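Local coordinates for periplasmic beta-glucosidase (Pseudomonas aeruginosa, PDB 6R5T), which probably hydrolyses terminal, non-reducing beta-D-glucosyl residues with release of beta-D-glucose, as a periplasmic member of glycosyl hydrolase family 3, at residues M565-S570 and P606-G611. The protein carries 1 engineered substitution. Sequence-based numbering, arbitrary orientation.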
ATOM      1  N   MET A 565       6.303  15.562  -5.765  1.00 11.83           N
ATOM      2  CA  MET A 565       6.085  14.163  -5.315  1.00 11.81           C
ATOM      3  C   MET A 565       7.458  13.624  -4.950  1.00 13.78           C
ATOM      4  O   MET A 565       8.453  13.890  -5.663  1.00 13.44           O
ATOM      5  CB  MET A 565       5.431  13.380  -6.441  1.00 13.57           C
ATOM      6  CG  MET A 565       4.885  12.037  -6.024  1.00 14.72           C
ATOM      7  SD  MET A 565       3.787  11.406  -7.329  1.00 14.82           S
ATOM      8  CE  MET A 565       3.440   9.799  -6.626  1.00 16.77           C
ATOM      9  N   SER A 566       7.517  12.920  -3.848  1.00 11.68           N
ATOM     10  CA  SER A 566       8.755  12.317  -3.287  1.00 13.46           C
ATOM     11  C   SER A 566       9.243  11.232  -4.251  1.00 13.06           C
ATOM     12  O   SER A 566       8.410  10.499  -4.801  1.00 14.06           O
ATOM     13  CB  SER A 566       8.402  11.748  -1.946  1.00 14.70           C
ATOM     14  OG  SER A 566       8.097  12.794  -1.040  1.00 17.36           O
ATOM     15  N   PHE A 567      10.557  11.112  -4.475  1.00 12.38           N
ATOM     16  CA  PHE A 567      11.114  10.067  -5.356  1.00 12.75           C
ATOM     17  C   PHE A 567      11.628   8.941  -4.478  1.00 12.20           C
ATOM     18  O   PHE A 567      12.594   9.150  -3.729  1.00 13.13           O
ATOM     19  CB  PHE A 567      12.221  10.615  -6.245  1.00 12.43           C
ATOM     20  CG  PHE A 567      11.737  11.280  -7.508  1.00 11.67           C
ATOM     21  CD1 PHE A 567      10.617  12.083  -7.547  1.00 12.82           C
ATOM     22  CD2 PHE A 567      12.450  11.128  -8.687  1.00 12.56           C
ATOM     23  CE1 PHE A 567      10.177  12.685  -8.720  1.00 13.86           C
ATOM     24  CE2 PHE A 567      12.038  11.785  -9.839  1.00 14.10           C
ATOM     25  CZ  PHE A 567      10.894  12.533  -9.884  1.00 14.98           C
ATOM     26  N   PRO A 568      10.989   7.759  -4.514  1.00 13.91           N
ATOM     27  CA  PRO A 568      11.386   6.671  -3.646  1.00 13.98           C
ATOM     28  C   PRO A 568      12.748   6.172  -4.097  1.00 14.41           C
ATOM     29  O   PRO A 568      13.024   6.207  -5.283  1.00 14.32           O
ATOM     30  CB  PRO A 568      10.363   5.553  -3.879  1.00 15.70           C
ATOM     31  CG  PRO A 568       9.221   6.220  -4.593  1.00 17.01           C
ATOM     32  CD  PRO A 568       9.815   7.392  -5.346  1.00 15.14           C
ATOM     33  N   ARG A 569      13.495   5.570  -3.170  1.00 13.42           N
ATOM     34  CA  ARG A 569      14.767   4.886  -3.550  1.00 13.88           C
ATOM     35  C   ARG A 569      14.448   3.642  -4.372  1.00 12.90           C
ATOM     36  O   ARG A 569      15.271   3.272  -5.235  1.00 14.42           O
ATOM     37  CB  ARG A 569      15.611   4.552  -2.327  1.00 14.66           C
ATOM     38  CG  ARG A 569      16.117   5.797  -1.640  1.00 17.23           C
ATOM     39  CD  ARG A 569      16.808   5.421  -0.353  1.00 18.34           C
ATOM     40  NE  ARG A 569      17.146   6.604   0.405  1.00 20.37           N
ATOM     41  CZ  ARG A 569      18.217   7.361   0.219  1.00 22.30           C
ATOM     42  NH1 ARG A 569      19.113   7.043  -0.681  1.00 23.10           N
ATOM     43  NH2 ARG A 569      18.385   8.420   0.985  1.00 27.92           N
ATOM     44  N   SER A 570      13.323   2.979  -4.129  1.00 12.97           N
ATOM     45  CA  SER A 570      12.912   1.820  -4.925  1.00 12.30           C
ATOM     46  C   SER A 570      11.417   1.609  -4.750  1.00 11.80           C
ATOM     47  O   SER A 570      10.828   2.130  -3.804  1.00 12.63           O
ATOM     48  CB  SER A 570      13.667   0.567  -4.535  1.00 14.84           C
ATOM     49  OG  SER A 570      13.257   0.147  -3.243  1.00 15.79           O
ATOM     50  N   PRO A 606      13.165   9.132   1.099  1.00 15.40           N
ATOM     51  CA  PRO A 606      13.189   9.284  -0.344  1.00 15.23           C
ATOM     52  C   PRO A 606      14.608   9.593  -0.827  1.00 12.84           C
ATOM     53  O   PRO A 606      15.424  10.167  -0.067  1.00 14.59           O
ATOM     54  CB  PRO A 606      12.254  10.481  -0.566  1.00 16.09           C
ATOM     55  CG  PRO A 606      12.410  11.272   0.661  1.00 17.96           C
ATOM     56  CD  PRO A 606      12.522  10.256   1.802  1.00 17.63           C
ATOM     57  N   LEU A 607      14.892   9.261  -2.075  1.00 11.88           N
ATOM     58  CA  LEU A 607      16.150   9.716  -2.704  1.00 12.65           C
ATOM     59  C   LEU A 607      16.098  11.234  -2.853  1.00 12.32           C
ATOM     60  O   LEU A 607      17.070  11.898  -2.498  1.00 13.23           O
ATOM     61  CB  LEU A 607      16.345   9.062  -4.071  1.00 13.64           C
ATOM     62  CG  LEU A 607      17.658   9.466  -4.736  1.00 15.81           C
ATOM     63  CD1 LEU A 607      18.879   9.140  -3.868  1.00 19.62           C
ATOM     64  CD2 LEU A 607      17.817   8.772  -6.055  1.00 16.76           C
ATOM     65  N   TYR A 608      14.962  11.763  -3.316  1.00 12.58           N
ATOM     66  CA  TYR A 608      14.782  13.231  -3.471  1.00 11.57           C
ATOM     67  C   TYR A 608      13.470  13.555  -2.777  1.00 12.19           C
ATOM     68  O   TYR A 608      12.443  12.981  -3.139  1.00 13.62           O
ATOM     69  CB  TYR A 608      14.740  13.660  -4.929  1.00 12.66           C
ATOM     70  CG  TYR A 608      15.900  13.224  -5.783  1.00 12.90           C
ATOM     71  CD1 TYR A 608      17.168  13.747  -5.610  1.00 13.55           C
ATOM     72  CD2 TYR A 608      15.710  12.330  -6.813  1.00 12.97           C
ATOM     73  CE1 TYR A 608      18.216  13.366  -6.438  1.00 13.76           C
ATOM     74  CE2 TYR A 608      16.744  11.938  -7.643  1.00 12.78           C
ATOM     75  CZ  TYR A 608      18.011  12.465  -7.459  1.00 13.60           C
ATOM     76  OH  TYR A 608      19.042  12.097  -8.300  1.00 15.64           O
ATOM     77  N   PRO A 609      13.476  14.451  -1.798  1.00 11.93           N
ATOM     78  CA  PRO A 609      12.241  14.739  -1.051  1.00 12.33           C
ATOM     79  C   PRO A 609      11.347  15.749  -1.779  1.00 11.73           C
ATOM     80  O   PRO A 609      11.716  16.419  -2.693  1.00 11.88           O
ATOM     81  CB  PRO A 609      12.766  15.368   0.221  1.00 13.14           C
ATOM     82  CG  PRO A 609      13.996  16.082  -0.261  1.00 12.44           C
ATOM     83  CD  PRO A 609      14.634  15.191  -1.305  1.00 12.56           C
ATOM     84  N   PHE A 610      10.113  15.799  -1.325  1.00 11.30           N
ATOM     85  CA  PHE A 610       9.149  16.831  -1.740  1.00 10.43           C
ATOM     86  C   PHE A 610       9.778  18.209  -1.620  1.00 11.40           C
ATOM     87  O   PHE A 610      10.436  18.517  -0.602  1.00 12.68           O
ATOM     88  CB  PHE A 610       7.936  16.749  -0.835  1.00 11.62           C
ATOM     89  CG  PHE A 610       6.864  17.731  -1.194  1.00 10.71           C
ATOM     90  CD1 PHE A 610       5.916  17.462  -2.186  1.00 11.85           C
ATOM     91  CD2 PHE A 610       6.767  18.937  -0.509  1.00 11.49           C
ATOM     92  CE1 PHE A 610       4.895  18.372  -2.439  1.00 11.96           C
ATOM     93  CE2 PHE A 610       5.744  19.833  -0.767  1.00 12.45           C
ATOM     94  CZ  PHE A 610       4.830  19.565  -1.738  1.00 12.52           C
ATOM     95  N   GLY A 611       9.646  19.003  -2.658  1.00 11.30           N
ATOM     96  CA  GLY A 611      10.162  20.379  -2.691  1.00 11.29           C
ATOM     97  C   GLY A 611      11.626  20.462  -3.096  1.00 12.53           C
ATOM     98  O   GLY A 611      12.144  21.602  -3.122  1.00 14.21           O
TER
HETATM   99  O   HOH W   1       9.707  13.597   0.819  1.00 19.11           O
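Phe-567 meets both Leu-607 and Tyr-608 through its backbone, a classic beta bulge within a single antiparallel bridge, and the case illustrates how two irregular loop segments can be joined without a regular sheet. Phe-567 N donates to Tyr-608 O at 3.0 Å, almost perfectly straight (179° at the hydrogen), whereas Leu-607 N reaches Phe-567 O at 2.8 Å along a more bent path of 133°. On one side of this pair, Phe-567 CB lies at the edge of the Tyr-608 ring, 3.9 Å from CD2, while Leu-607 CG covers one face of that ring. Farther along, Arg-569 turns CG beside its own backbone N (chi1 -67°) and extends to NE, laying one guanidinium face over the Pro-606 to Leu-607 peptide; NE is held by Asn-604 O.

The second shell ties the bridge, inside the family 3 C-terminal domain, to its surroundings: Tyr-608 OH bonds to Gln-529, Phe-567 packs on Glu-537 of strand 534-537, and Ser-566 OG bonds to Glu-144 OE2, in the N-terminal TIM-barrel domain. Between the segments themselves, one water donates to Ser-566 OG at 2.6 Å and accepts from Phe-610 N at 3.1 Å.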